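Local coordinates for protein purine nucleoside phosphorylase (Anopheles gambiae, PDB 2P4S) that catalyses the phosphorolysis of inosine, guanosine and their 2'-deoxy forms to free purine base and pentose 1-phosphate in purine salvage, acting as a homotrimer, at residues T91-L95 and D237-G241; Y101-E107 and V130-D134; D213-D219 and E271-Y277. One frame throughout, in Å; residues are numbered along the deposited sequence.

Contacts 1 and 2 share helix 92-105: contact 1 anchors its first turn on the loop 237-241, and contact 2 lays its last turns against the strand 130-134. Their centres are about 21 Å apart and their nearest atoms about 7 Å, so they do not touch. Contact 3 joins two parallel strands on the opposite side of the chain's centre, its own centre about 32 Å from contact 1 and 33 Å from contact 2, although contacts 2 and 3 reach the same mixed sheet. Contact 3 is the one that borders the active site: the side chain of Y277 is about 6 Å from the bound inhibitor and about 5 Å from a phosphate ion.

Contact 1. Residues T91-L95 and D237-G241; sequences TYDTL and DERFG
D237 OD2, lying against Y92 CB, takes a hydrogen bond from R239 NH2 at 2.8 Å and another from a water that in turn accepts the backbone N-H of Y92. The loop thus reaches, through water, the first turn of helix 92-105, whose N-cap position is T91. On the loop side D237 closes an Asx turn: its OD1 accepts the backbone N of R239 on the anti lone pair and R239 NE on the syn one, each at 3.0 Å. NE and NH2 grip the carboxylate side-on, one to each oxygen, which fixes the rotation of the guanidinium. Arginine suits this place because the fixed plate then lies on the ring of Y92, planes 15° apart and centres 4.0 Å apart, as an off-centre cation-pi stack. Nearer the middle of the ring sits the aliphatic R239 CD, over the face. The tyrosine reaches this position with CG anti to its backbone N (chi1 -173°), leaning from the helix toward the loop. F240, buried and in cation-pi contact with R186 of helix 178-191, meets the ring of Y92 obliquely. Its CZ touches Y92 CD1 at 3.5 Å and L95 CD1 at 3.6 Å.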
ATOM      1  N   THR A  91      17.876  16.192   6.565  1.00 42.21           N
ATOM      2  CA  THR A  91      17.428  17.531   6.906  1.00 41.62           C
ATOM      3  C   THR A  91      17.816  18.596   5.839  1.00 40.54           C
ATOM      4  O   THR A  91      18.706  18.371   5.009  1.00 39.64           O
ATOM      5  CB  THR A  91      17.973  17.926   8.304  1.00 41.77           C
ATOM      6  OG1 THR A  91      17.490  19.229   8.640  1.00 45.58           O
ATOM      7  CG2 THR A  91      19.500  17.969   8.321  1.00 41.73           C
ATOM      8  N   TYR A  92      17.165  19.759   5.882  1.00 39.95           N
ATOM      9  CA  TYR A  92      17.558  20.902   5.036  1.00 40.28           C
ATOM     10  C   TYR A  92      19.065  21.220   5.077  1.00 39.76           C
ATOM     11  O   TYR A  92      19.713  21.407   4.037  1.00 39.14           O
ATOM     12  CB  TYR A  92      16.777  22.151   5.426  1.00 40.62           C
ATOM     13  CG  TYR A  92      16.991  23.330   4.506  1.00 41.44           C
ATOM     14  CD1 TYR A  92      16.171  23.517   3.388  1.00 41.33           C
ATOM     15  CD2 TYR A  92      17.998  24.280   4.766  1.00 41.04           C
ATOM     16  CE1 TYR A  92      16.350  24.613   2.541  1.00 42.10           C
ATOM     17  CE2 TYR A  92      18.183  25.376   3.926  1.00 41.47           C
ATOM     18  CZ  TYR A  92      17.355  25.532   2.818  1.00 41.74           C
ATOM     19  OH  TYR A  92      17.512  26.607   1.984  1.00 43.01           O
ATOM     20  N   ASP A  93      19.609  21.262   6.289  1.00 40.08           N
ATOM     21  CA  ASP A  93      21.012  21.593   6.506  1.00 39.88           C
ATOM     22  C   ASP A  93      21.966  20.597   5.885  1.00 38.18           C
ATOM     23  O   ASP A  93      22.927  20.996   5.249  1.00 38.56           O
ATOM     24  CB  ASP A  93      21.283  21.803   8.004  1.00 41.47           C
ATOM     25  CG  ASP A  93      20.689  23.119   8.507  1.00 45.38           C
ATOM     26  OD1 ASP A  93      20.871  24.150   7.807  1.00 49.64           O
ATOM     27  OD2 ASP A  93      20.029  23.131   9.576  1.00 50.70           O
ATOM     28  N   THR A  94      21.698  19.310   6.061  1.00 36.52           N
ATOM     29  CA  THR A  94      22.459  18.273   5.391  1.00 35.32           C
ATOM     30  C   THR A  94      22.385  18.419   3.872  1.00 33.97           C
ATOM     31  O   THR A  94      23.392  18.266   3.198  1.00 33.44           O
ATOM     32  CB  THR A  94      21.957  16.872   5.783  1.00 35.92           C
ATOM     33  OG1 THR A  94      22.092  16.706   7.191  1.00 37.12           O
ATOM     34  CG2 THR A  94      22.728  15.760   5.054  1.00 35.26           C
ATOM     35  N   LEU A  95      21.192  18.708   3.350  1.00 32.93           N
ATOM     36  CA  LEU A  95      20.974  18.834   1.902  1.00 32.30           C
ATOM     37  C   LEU A  95      21.744  20.030   1.354  1.00 32.22           C
ATOM     38  O   LEU A  95      22.391  19.938   0.307  1.00 30.62           O
ATOM     39  CB  LEU A  95      19.457  18.904   1.564  1.00 32.02           C
ATOM     40  CG  LEU A  95      18.724  17.573   1.851  1.00 33.01           C
ATOM     41  CD1 LEU A  95      17.216  17.676   1.802  1.00 31.60           C
ATOM     42  CD2 LEU A  95      19.210  16.480   0.896  1.00 32.41           C
ATOM     43  N   ASP A 237       9.437  21.025   6.135  1.00 27.20           N
ATOM     44  CA  ASP A 237      10.260  22.246   6.147  1.00 27.79           C
ATOM     45  C   ASP A 237       9.796  23.259   5.081  1.00 28.49           C
ATOM     46  O   ASP A 237       9.976  23.028   3.867  1.00 27.86           O
ATOM     47  CB  ASP A 237      11.751  21.885   5.961  1.00 28.09           C
ATOM     48  CG  ASP A 237      12.708  23.026   6.379  1.00 29.09           C
ATOM     49  OD1 ASP A 237      12.456  24.214   6.052  1.00 26.29           O
ATOM     50  OD2 ASP A 237      13.746  22.722   7.021  1.00 33.05           O
ATOM     51  N   GLU A 238       9.233  24.394   5.537  1.00 29.34           N
ATOM     52  CA  GLU A 238       8.642  25.405   4.645  1.00 30.31           C
ATOM     53  C   GLU A 238       9.674  26.049   3.725  1.00 29.01           C
ATOM     54  O   GLU A 238       9.328  26.660   2.740  1.00 28.03           O
ATOM     55  CB  GLU A 238       7.874  26.493   5.403  1.00 31.16           C
ATOM     56  CG  GLU A 238       7.165  26.037   6.670  1.00 39.14           C
ATOM     57  CD  GLU A 238       5.749  25.511   6.420  1.00 48.37           C
ATOM     58  OE1 GLU A 238       5.072  26.125   5.536  1.00 51.30           O
ATOM     59  OE2 GLU A 238       5.331  24.490   7.089  1.00 49.13           O
ATOM     60  N   ARG A 239      10.943  25.913   4.068  1.00 29.54           N
ATOM     61  CA  ARG A 239      12.039  26.333   3.195  1.00 29.57           C
ATOM     62  C   ARG A 239      12.086  25.519   1.902  1.00 29.31           C
ATOM     63  O   ARG A 239      12.597  26.012   0.879  1.00 30.02           O
ATOM     64  CB  ARG A 239      13.379  26.216   3.928  1.00 30.36           C
ATOM     65  CG  ARG A 239      13.540  27.159   5.160  1.00 30.84           C
ATOM     66  CD  ARG A 239      14.922  26.983   5.796  1.00 29.82           C
ATOM     67  NE  ARG A 239      15.006  25.696   6.495  1.00 30.35           N
ATOM     68  CZ  ARG A 239      15.952  25.370   7.370  1.00 31.33           C
ATOM     69  NH1 ARG A 239      16.931  26.224   7.649  1.00 35.66           N
ATOM     70  NH2 ARG A 239      15.943  24.190   7.949  1.00 31.38           N
ATOM     71  N   PHE A 240      11.567  24.290   1.924  1.00 27.67           N
ATOM     72  CA  PHE A 240      11.331  23.560   0.658  1.00 26.73           C
ATOM     73  C   PHE A 240       9.972  23.861   0.049  1.00 25.46           C
ATOM     74  O   PHE A 240       9.889  24.163  -1.130  1.00 26.26           O
ATOM     75  CB  PHE A 240      11.524  22.042   0.784  1.00 26.35           C
ATOM     76  CG  PHE A 240      12.949  21.629   0.925  1.00 25.60           C
ATOM     77  CD1 PHE A 240      13.863  21.921  -0.078  1.00 24.01           C
ATOM     78  CD2 PHE A 240      13.368  20.903   2.054  1.00 24.36           C
ATOM     79  CE1 PHE A 240      15.198  21.517   0.050  1.00 25.98           C
ATOM     80  CE2 PHE A 240      14.694  20.490   2.191  1.00 25.11           C
ATOM     81  CZ  PHE A 240      15.616  20.795   1.190  1.00 24.14           C
ATOM     82  N   GLY A 241       8.911  23.792   0.839  1.00 23.95           N
ATOM     83  CA  GLY A 241       7.574  23.988   0.304  1.00 22.40           C
ATOM     84  C   GLY A 241       6.514  23.835   1.371  1.00 22.64           C
ATOM     85  O   GLY A 241       6.840  23.641   2.555  1.00 22.35           O
TER
HETATM   86  O   HOH W   1      14.591  20.393   7.507  1.00 33.34           O

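Contact 2. Residues Y101-E107 and V130-D134; sequences YLLERTE and VDSFD
The buried ring of F133 presents one face to L102, and the methyl CD2 of that leucine stands almost exactly over its middle, 3.7 Å from the ring centroid and only 6° off the normal, a clear CH-pi contact. This is a helix-on-sheet packing: the last turns of helix 92-105 cross strand 130-134 at 144° between their N-to-C directions, well tilted from antiparallel, with the segment axes 10.4 Å apart. F133 reaches from the strand across this distance to the helix side chains. It and L102 come from opposing sides and overlap, the leucine methyl covering the face. The edge of the same ring meets R105 CB, 3.7 Å from F133 CE1. The rest of R105 turns away from the strand and back along the helix. There its NH1 gives an in-plane hydrogen bond of 2.8 Å to the carbonyl O of Y101, on a lone pair, while the face of its guanidinium lies over Y101 CE1. Arginine therefore serves twice, its aliphatic root lining the phenyl edge and its charged tip staying at the exposed surface. L102 also packs on L153 of strand 152-158 and on V187 and I191 of helix 178-191, which continues the apolar layer beneath the helix.

Near the C-terminal end of helix 92-105, T106 turns its hydroxyl anti to the backbone N (chi1 -177°), toward D131. The hydrogen bond from T106 OG1 to D131 OD2 measures 2.4 Å, so short that its exact length is doubtful. The backbone N of L108 donates to T106 OG1, which leaves the hydroxyl hydrogen for D131, while apolar F133 and L102 fill the buried part.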
ATOM      1  N   TYR A 101      28.800  21.364  -1.279  1.00 25.89           N
ATOM      2  CA  TYR A 101      29.871  20.460  -1.698  1.00 24.34           C
ATOM      3  C   TYR A 101      30.068  20.450  -3.210  1.00 23.88           C
ATOM      4  O   TYR A 101      31.187  20.525  -3.722  1.00 23.13           O
ATOM      5  CB  TYR A 101      29.601  19.026  -1.204  1.00 23.46           C
ATOM      6  CG  TYR A 101      30.655  18.050  -1.642  1.00 22.11           C
ATOM      7  CD1 TYR A 101      31.817  17.849  -0.868  1.00 22.47           C
ATOM      8  CD2 TYR A 101      30.517  17.340  -2.837  1.00 20.07           C
ATOM      9  CE1 TYR A 101      32.810  16.970  -1.280  1.00 21.12           C
ATOM     10  CE2 TYR A 101      31.499  16.460  -3.268  1.00 22.00           C
ATOM     11  CZ  TYR A 101      32.660  16.272  -2.467  1.00 22.46           C
ATOM     12  OH  TYR A 101      33.657  15.410  -2.912  1.00 19.81           O
ATOM     13  N   LEU A 102      28.973  20.301  -3.932  1.00 23.47           N
ATOM     14  CA  LEU A 102      29.044  20.250  -5.398  1.00 23.43           C
ATOM     15  C   LEU A 102      29.276  21.656  -5.999  1.00 23.28           C
ATOM     16  O   LEU A 102      30.028  21.811  -6.941  1.00 23.73           O
ATOM     17  CB  LEU A 102      27.739  19.622  -5.941  1.00 22.79           C
ATOM     18  CG  LEU A 102      27.470  18.153  -5.517  1.00 20.83           C
ATOM     19  CD1 LEU A 102      25.991  17.743  -5.685  1.00 19.53           C
ATOM     20  CD2 LEU A 102      28.373  17.252  -6.321  1.00 16.74           C
ATOM     21  N   LEU A 103      28.600  22.662  -5.467  1.00 23.96           N
ATOM     22  CA  LEU A 103      28.720  24.033  -5.978  1.00 26.36           C
ATOM     23  C   LEU A 103      30.154  24.569  -5.860  1.00 27.25           C
ATOM     24  O   LEU A 103      30.564  25.353  -6.698  1.00 27.52           O
ATOM     25  CB  LEU A 103      27.764  24.972  -5.244  1.00 26.33           C
ATOM     26  CG  LEU A 103      26.264  24.841  -5.538  1.00 27.51           C
ATOM     27  CD1 LEU A 103      25.453  25.684  -4.533  1.00 29.39           C
ATOM     28  CD2 LEU A 103      25.957  25.214  -6.958  1.00 24.34           C
ATOM     29  N   GLU A 104      30.880  24.120  -4.817  1.00 28.29           N
ATOM     30  CA  GLU A 104      32.319  24.373  -4.600  1.00 29.51           C
ATOM     31  C   GLU A 104      33.216  23.690  -5.605  1.00 28.30           C
ATOM     32  O   GLU A 104      34.323  24.165  -5.898  1.00 29.24           O
ATOM     33  CB  GLU A 104      32.712  23.983  -3.166  1.00 29.38           C
ATOM     34  CG  GLU A 104      32.198  25.047  -2.162  1.00 31.79           C
ATOM     35  CD  GLU A 104      32.437  24.707  -0.683  1.00 34.40           C
ATOM     36  OE1 GLU A 104      32.837  23.546  -0.357  1.00 39.20           O
ATOM     37  OE2 GLU A 104      32.172  25.612   0.167  1.00 38.64           O
ATOM     38  N   ARG A 105      32.725  22.609  -6.202  1.00 27.29           N
ATOM     39  CA  ARG A 105      33.553  21.794  -7.098  1.00 26.10           C
ATOM     40  C   ARG A 105      33.203  21.848  -8.582  1.00 25.81           C
ATOM     41  O   ARG A 105      33.811  21.160  -9.388  1.00 25.94           O
ATOM     42  CB  ARG A 105      33.616  20.350  -6.577  1.00 26.09           C
ATOM     43  CG  ARG A 105      34.366  20.312  -5.283  1.00 26.34           C
ATOM     44  CD  ARG A 105      34.167  19.045  -4.484  1.00 25.51           C
ATOM     45  NE  ARG A 105      34.963  19.124  -3.263  1.00 22.15           N
ATOM     46  CZ  ARG A 105      34.621  19.792  -2.168  1.00 23.85           C
ATOM     47  NH1 ARG A 105      33.470  20.446  -2.088  1.00 20.32           N
ATOM     48  NH2 ARG A 105      35.446  19.791  -1.124  1.00 23.86           N
ATOM     49  N   THR A 106      32.212  22.645  -8.942  1.00 25.77           N
ATOM     50  CA  THR A 106      31.943  22.940 -10.340  1.00 26.46           C
ATOM     51  C   THR A 106      31.576  24.421 -10.429  1.00 27.61           C
ATOM     52  O   THR A 106      30.967  24.979  -9.504  1.00 27.72           O
ATOM     53  CB  THR A 106      30.806  22.012 -10.987  1.00 27.25           C
ATOM     54  OG1 THR A 106      30.658  22.314 -12.383  1.00 26.95           O
ATOM     55  CG2 THR A 106      29.427  22.151 -10.282  1.00 23.24           C
ATOM     56  N   GLU A 107      31.944  25.052 -11.529  1.00 28.89           N
ATOM     57  CA  GLU A 107      31.479  26.409 -11.811  1.00 31.92           C
ATOM     58  C   GLU A 107      30.106  26.470 -12.507  1.00 31.39           C
ATOM     59  O   GLU A 107      29.500  27.534 -12.608  1.00 30.91           O
ATOM     60  CB  GLU A 107      32.515  27.116 -12.681  1.00 32.65           C
ATOM     61  CG  GLU A 107      33.732  27.577 -11.869  1.00 39.47           C
ATOM     62  CD  GLU A 107      34.562  28.576 -12.657  1.00 48.98           C
ATOM     63  OE1 GLU A 107      34.376  29.811 -12.441  1.00 51.35           O
ATOM     64  OE2 GLU A 107      35.354  28.121 -13.523  1.00 50.82           O
ATOM     65  N   VAL A 130      32.373  18.564 -19.009  1.00 34.50           N
ATOM     66  CA  VAL A 130      31.755  17.957 -17.813  1.00 33.49           C
ATOM     67  C   VAL A 130      32.589  18.054 -16.514  1.00 33.28           C
ATOM     68  O   VAL A 130      33.813  17.950 -16.545  1.00 31.76           O
ATOM     69  CB  VAL A 130      31.276  16.480 -18.070  1.00 33.51           C
ATOM     70  CG1 VAL A 130      30.562  16.392 -19.391  1.00 32.75           C
ATOM     71  CG2 VAL A 130      32.433  15.513 -18.070  1.00 33.00           C
ATOM     72  N   ASP A 131      31.897  18.298 -15.395  1.00 32.90           N
ATOM     73  CA  ASP A 131      32.361  17.947 -14.056  1.00 32.90           C
ATOM     74  C   ASP A 131      31.543  16.732 -13.595  1.00 31.96           C
ATOM     75  O   ASP A 131      30.329  16.772 -13.504  1.00 31.91           O
ATOM     76  CB  ASP A 131      32.247  19.133 -13.082  1.00 32.87           C
ATOM     77  CG  ASP A 131      33.032  20.367 -13.569  1.00 35.77           C
ATOM     78  OD1 ASP A 131      34.259  20.252 -13.798  1.00 37.40           O
ATOM     79  OD2 ASP A 131      32.442  21.459 -13.718  1.00 37.67           O
ATOM     80  N   SER A 132      32.234  15.631 -13.353  1.00 31.31           N
ATOM     81  CA  SER A 132      31.594  14.370 -13.036  1.00 30.40           C
ATOM     82  C   SER A 132      31.913  13.946 -11.590  1.00 28.92           C
ATOM     83  O   SER A 132      33.053  14.099 -11.123  1.00 28.16           O
ATOM     84  CB  SER A 132      32.069  13.332 -14.022  1.00 29.63           C
ATOM     85  OG  SER A 132      31.412  12.108 -13.755  1.00 35.92           O
ATOM     86  N   PHE A 133      30.904  13.458 -10.878  1.00 27.60           N
ATOM     87  CA  PHE A 133      31.077  13.007  -9.493  1.00 27.46           C
ATOM     88  C   PHE A 133      30.522  11.612  -9.276  1.00 27.06           C
ATOM     89  O   PHE A 133      29.303  11.448  -9.291  1.00 26.99           O
ATOM     90  CB  PHE A 133      30.377  13.926  -8.490  1.00 27.33           C
ATOM     91  CG  PHE A 133      30.804  15.347  -8.547  1.00 27.64           C
ATOM     92  CD1 PHE A 133      31.764  15.833  -7.648  1.00 28.91           C
ATOM     93  CD2 PHE A 133      30.233  16.224  -9.480  1.00 27.33           C
ATOM     94  CE1 PHE A 133      32.151  17.171  -7.686  1.00 27.57           C
ATOM     95  CE2 PHE A 133      30.619  17.561  -9.545  1.00 27.34           C
ATOM     96  CZ  PHE A 133      31.587  18.042  -8.650  1.00 28.50           C
ATOM     97  N   ASP A 134      31.389  10.623  -9.043  1.00 25.99           N
ATOM     98  CA  ASP A 134      30.907   9.310  -8.629  1.00 25.74           C
ATOM     99  C   ASP A 134      30.061   9.474  -7.389  1.00 25.06           C
ATOM    100  O   ASP A 134      30.420  10.261  -6.511  1.00 23.90           O
ATOM    101  CB  ASP A 134      32.068   8.345  -8.380  1.00 25.82           C
ATOM    102  CG  ASP A 134      32.686   7.850  -9.672  1.00 29.73           C
ATOM    103  OD1 ASP A 134      32.264   8.349 -10.744  1.00 32.51           O
ATOM    104  OD2 ASP A 134      33.593   6.976  -9.632  1.00 31.54           O
TER

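Contact 3. Residues D213-D219 and E271-Y277; sequences DIMLIKD and ELREGVY
M215 fills the hollow over G275: its CG lies 3.5 Å from G275 N, and the bent end of the chain sets the sulfur and CE over the glycine backbone. Glycine suits this position because no side chain of its own stands where the thioether rests. The two segments are neighbouring parallel strands, hydrogen-bonded from I214 to D219 and regular as far as I217 with G275; K218 is the extra residue of a beta bulge, after which D219 pairs with V276. Both ends of the bulge are pinned, by K218 N to G275 O at 2.9 Å and by Y277 N to D219 O at 3.0 Å.

Next to M215, I217 puts its CD1 against Y277 CB at 3.8 Å, a branched bump beside the root of the ring. On the face of I214 and L216, L272 spreads its two methyls between them: CD1 meets I214 CG2, and CD2 meets L216 CD1 at 4.0 Å. At the start of the pair R273 bends at chi2 (-73°), which carries NE to D213 OD2, 2.8 Å away, which it meets from above the carboxylate plane as a salt bridge. Farther along, the aliphatic part of K218 lies across E274, CB to CG 3.8 Å. One water joins K218 NZ to E274 OE1, a second does so with a weak bond to the lysine, and E274 OE1 makes its salt bridge with K260.

Y277 OH bonds to the backbone N of the phosphate-binding S305, and D219 OD2 hydrogen-bonds to Y334 OH and A289 N of the second subunit. Helix 253-265 covers the face of L216 and L272 through A259 and A263. Strand 319-329 pairs antiparallel with strand 214-221 on its other edge, and strand 301-303 flanks strand 272-279.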
ATOM      1  N   ASP A 213       8.720   2.713 -28.066  1.00 17.13           N
ATOM      2  CA  ASP A 213       7.945   3.958 -27.992  1.00 16.98           C
ATOM      3  C   ASP A 213       8.399   4.733 -26.787  1.00 17.80           C
ATOM      4  O   ASP A 213       8.864   4.151 -25.776  1.00 17.51           O
ATOM      5  CB  ASP A 213       6.430   3.656 -27.806  1.00 17.09           C
ATOM      6  CG  ASP A 213       5.746   3.106 -29.084  1.00 18.06           C
ATOM      7  OD1 ASP A 213       6.391   2.990 -30.160  1.00 20.69           O
ATOM      8  OD2 ASP A 213       4.545   2.756 -29.009  1.00 20.50           O
ATOM      9  N   ILE A 214       8.222   6.058 -26.867  1.00 18.68           N
ATOM     10  CA  ILE A 214       8.357   6.939 -25.729  1.00 18.03           C
ATOM     11  C   ILE A 214       6.955   7.391 -25.345  1.00 17.68           C
ATOM     12  O   ILE A 214       6.234   7.981 -26.164  1.00 17.89           O
ATOM     13  CB  ILE A 214       9.231   8.129 -26.109  1.00 18.88           C
ATOM     14  CG1 ILE A 214      10.665   7.646 -26.393  1.00 21.38           C
ATOM     15  CG2 ILE A 214       9.157   9.271 -25.077  1.00 17.28           C
ATOM     16  CD1 ILE A 214      11.519   8.720 -27.069  1.00 24.27           C
ATOM     17  N   MET A 215       6.562   7.093 -24.119  1.00 16.21           N
ATOM     18  CA  MET A 215       5.348   7.638 -23.561  1.00 16.02           C
ATOM     19  C   MET A 215       5.637   8.855 -22.705  1.00 16.15           C
ATOM     20  O   MET A 215       6.199   8.710 -21.623  1.00 16.45           O
ATOM     21  CB  MET A 215       4.622   6.604 -22.704  1.00 15.90           C
ATOM     22  CG  MET A 215       3.187   7.045 -22.348  1.00 14.84           C
ATOM     23  SD  MET A 215       2.547   6.199 -20.926  1.00 16.91           S
ATOM     24  CE  MET A 215       3.497   6.949 -19.570  1.00 12.07           C
ATOM     25  N   LEU A 216       5.203  10.040 -23.157  1.00 15.94           N
ATOM     26  CA  LEU A 216       5.099  11.201 -22.258  1.00 15.57           C
ATOM     27  C   LEU A 216       4.204  10.845 -21.087  1.00 15.50           C
ATOM     28  O   LEU A 216       3.127  10.287 -21.246  1.00 16.09           O
ATOM     29  CB  LEU A 216       4.516  12.444 -22.930  1.00 14.63           C
ATOM     30  CG  LEU A 216       5.175  12.801 -24.272  1.00 15.20           C
ATOM     31  CD1 LEU A 216       4.457  13.932 -24.966  1.00 13.92           C
ATOM     32  CD2 LEU A 216       6.712  13.041 -24.132  1.00 12.21           C
ATOM     33  N   ILE A 217       4.653  11.212 -19.902  1.00 15.30           N
ATOM     34  CA  ILE A 217       3.843  11.023 -18.731  1.00 14.39           C
ATOM     35  C   ILE A 217       2.968  12.250 -18.607  1.00 15.47           C
ATOM     36  O   ILE A 217       3.449  13.383 -18.477  1.00 16.77           O
ATOM     37  CB  ILE A 217       4.696  10.710 -17.471  1.00 13.69           C
ATOM     38  CG1 ILE A 217       5.635   9.523 -17.770  1.00 10.58           C
ATOM     39  CG2 ILE A 217       3.762  10.480 -16.236  1.00 13.67           C
ATOM     40  CD1 ILE A 217       6.592   9.104 -16.593  1.00 12.84           C
ATOM     41  N   LYS A 218       1.672  12.007 -18.720  1.00 15.55           N
ATOM     42  CA  LYS A 218       0.704  13.045 -18.590  1.00 16.64           C
ATOM     43  C   LYS A 218       0.226  13.077 -17.133  1.00 15.89           C
ATOM     44  O   LYS A 218      -0.183  14.124 -16.632  1.00 16.79           O
ATOM     45  CB  LYS A 218      -0.461  12.776 -19.558  1.00 15.20           C
ATOM     46  CG  LYS A 218      -1.587  13.792 -19.444  1.00 19.38           C
ATOM     47  CD  LYS A 218      -2.746  13.521 -20.448  1.00 18.35           C
ATOM     48  CE  LYS A 218      -3.626  14.792 -20.582  1.00 19.67           C
ATOM     49  NZ  LYS A 218      -4.784  14.442 -21.551  1.00 22.43           N
ATOM     50  N   ASP A 219       0.261  11.917 -16.469  1.00 15.07           N
ATOM     51  CA  ASP A 219      -0.225  11.804 -15.121  1.00 14.82           C
ATOM     52  C   ASP A 219       0.289  10.511 -14.514  1.00 14.29           C
ATOM     53  O   ASP A 219       0.826   9.669 -15.226  1.00 13.81           O
ATOM     54  CB  ASP A 219      -1.770  11.818 -15.100  1.00 15.45           C
ATOM     55  CG  ASP A 219      -2.323  12.420 -13.808  1.00 16.84           C
ATOM     56  OD1 ASP A 219      -1.523  12.667 -12.857  1.00 21.02           O
ATOM     57  OD2 ASP A 219      -3.540  12.613 -13.722  1.00 19.56           O
ATOM     58  N   GLU A 271       6.027   6.834 -32.806  1.00 20.16           N
ATOM     59  CA  GLU A 271       6.612   6.131 -31.691  1.00 21.07           C
ATOM     60  C   GLU A 271       6.453   6.982 -30.444  1.00 21.19           C
ATOM     61  O   GLU A 271       7.070   6.705 -29.453  1.00 22.85           O
ATOM     62  CB  GLU A 271       8.104   5.859 -31.947  1.00 20.29           C
ATOM     63  CG  GLU A 271       8.393   4.813 -33.055  1.00 22.57           C
ATOM     64  CD  GLU A 271       8.236   5.362 -34.497  1.00 25.60           C
ATOM     65  OE1 GLU A 271       8.761   6.466 -34.825  1.00 25.65           O
ATOM     66  OE2 GLU A 271       7.569   4.674 -35.310  1.00 26.88           O
ATOM     67  N   LEU A 272       5.645   8.038 -30.513  1.00 20.26           N
ATOM     68  CA  LEU A 272       5.373   8.863 -29.362  1.00 18.91           C
ATOM     69  C   LEU A 272       3.958   8.604 -28.817  1.00 18.85           C
ATOM     70  O   LEU A 272       2.990   8.689 -29.544  1.00 18.53           O
ATOM     71  CB  LEU A 272       5.539  10.357 -29.673  1.00 18.85           C
ATOM     72  CG  LEU A 272       5.602  11.249 -28.424  1.00 20.04           C
ATOM     73  CD1 LEU A 272       7.019  11.147 -27.792  1.00 15.86           C
ATOM     74  CD2 LEU A 272       5.227  12.681 -28.722  1.00 20.08           C
ATOM     75  N   ARG A 273       3.865   8.315 -27.515  1.00 17.13           N
ATOM     76  CA  ARG A 273       2.605   8.117 -26.865  1.00 16.60           C
ATOM     77  C   ARG A 273       2.503   9.160 -25.762  1.00 15.74           C
ATOM     78  O   ARG A 273       3.477   9.890 -25.467  1.00 16.23           O
ATOM     79  CB  ARG A 273       2.526   6.696 -26.230  1.00 16.31           C
ATOM     80  CG  ARG A 273       2.907   5.548 -27.142  1.00 15.15           C
ATOM     81  CD  ARG A 273       1.792   5.302 -28.190  1.00 15.42           C
ATOM     82  NE  ARG A 273       2.222   4.317 -29.176  1.00 15.63           N
ATOM     83  CZ  ARG A 273       1.433   3.834 -30.141  1.00 17.55           C
ATOM     84  NH1 ARG A 273       0.146   4.223 -30.247  1.00 15.65           N
ATOM     85  NH2 ARG A 273       1.935   2.950 -30.984  1.00 14.15           N
ATOM     86  N   GLU A 274       1.370   9.142 -25.094  1.00 14.51           N
ATOM     87  CA  GLU A 274       1.133   9.997 -23.945  1.00 14.84           C
ATOM     88  C   GLU A 274       0.148   9.290 -23.021  1.00 14.70           C
ATOM     89  O   GLU A 274      -0.929   8.911 -23.456  1.00 13.50           O
ATOM     90  CB  GLU A 274       0.531  11.301 -24.380  1.00 14.33           C
ATOM     91  CG  GLU A 274       0.443  12.275 -23.222  1.00 17.92           C
ATOM     92  CD  GLU A 274      -0.199  13.609 -23.611  1.00 24.66           C
ATOM     93  OE1 GLU A 274      -1.156  13.627 -24.439  1.00 24.46           O
ATOM     94  OE2 GLU A 274       0.277  14.640 -23.073  1.00 28.51           O
ATOM     95  N   GLY A 275       0.489   9.123 -21.746  1.00 14.12           N
ATOM     96  CA  GLY A 275      -0.453   8.445 -20.870  1.00 13.05           C
ATOM     97  C   GLY A 275       0.004   8.410 -19.444  1.00 13.65           C
ATOM     98  O   GLY A 275       0.739   9.285 -19.006  1.00 13.74           O
ATOM     99  N   VAL A 276      -0.527   7.432 -18.706  1.00 14.04           N
ATOM    100  CA  VAL A 276      -0.494   7.417 -17.253  1.00 12.35           C
ATOM    101  C   VAL A 276       0.527   6.387 -16.787  1.00 12.71           C
ATOM    102  O   VAL A 276       0.500   5.212 -17.221  1.00 10.35           O
ATOM    103  CB  VAL A 276      -1.946   7.171 -16.662  1.00 13.84           C
ATOM    104  CG1 VAL A 276      -1.944   7.041 -15.106  1.00 12.61           C
ATOM    105  CG2 VAL A 276      -3.005   8.275 -17.184  1.00 11.94           C
ATOM    106  N   TYR A 277       1.394   6.801 -15.837  1.00 13.12           N
ATOM    107  CA  TYR A 277       2.517   5.933 -15.373  1.00 13.03           C
ATOM    108  C   TYR A 277       2.226   5.528 -13.948  1.00 13.20           C
ATOM    109  O   TYR A 277       1.569   6.269 -13.244  1.00 13.90           O
ATOM    110  CB  TYR A 277       3.840   6.669 -15.495  1.00 11.83           C
ATOM    111  CG  TYR A 277       5.012   6.021 -14.806  1.00 13.81           C
ATOM    112  CD1 TYR A 277       5.837   5.113 -15.492  1.00 13.16           C
ATOM    113  CD2 TYR A 277       5.366   6.379 -13.488  1.00 15.05           C
ATOM    114  CE1 TYR A 277       6.938   4.535 -14.877  1.00 14.40           C
ATOM    115  CE2 TYR A 277       6.475   5.805 -12.865  1.00 14.39           C
ATOM    116  CZ  TYR A 277       7.260   4.898 -13.564  1.00 15.00           C
ATOM    117  OH  TYR A 277       8.365   4.345 -12.953  1.00 12.22           O
TER
HETATM  118  O   HOH W   2       4.798   2.844 -32.446  1.00 26.26           O
HETATM  119  O   HOH W   3      -3.877  13.153 -24.060  1.00 21.37           O
HETATM  120  O   HOH W   4      -2.956  16.075 -23.654  1.00 33.36           O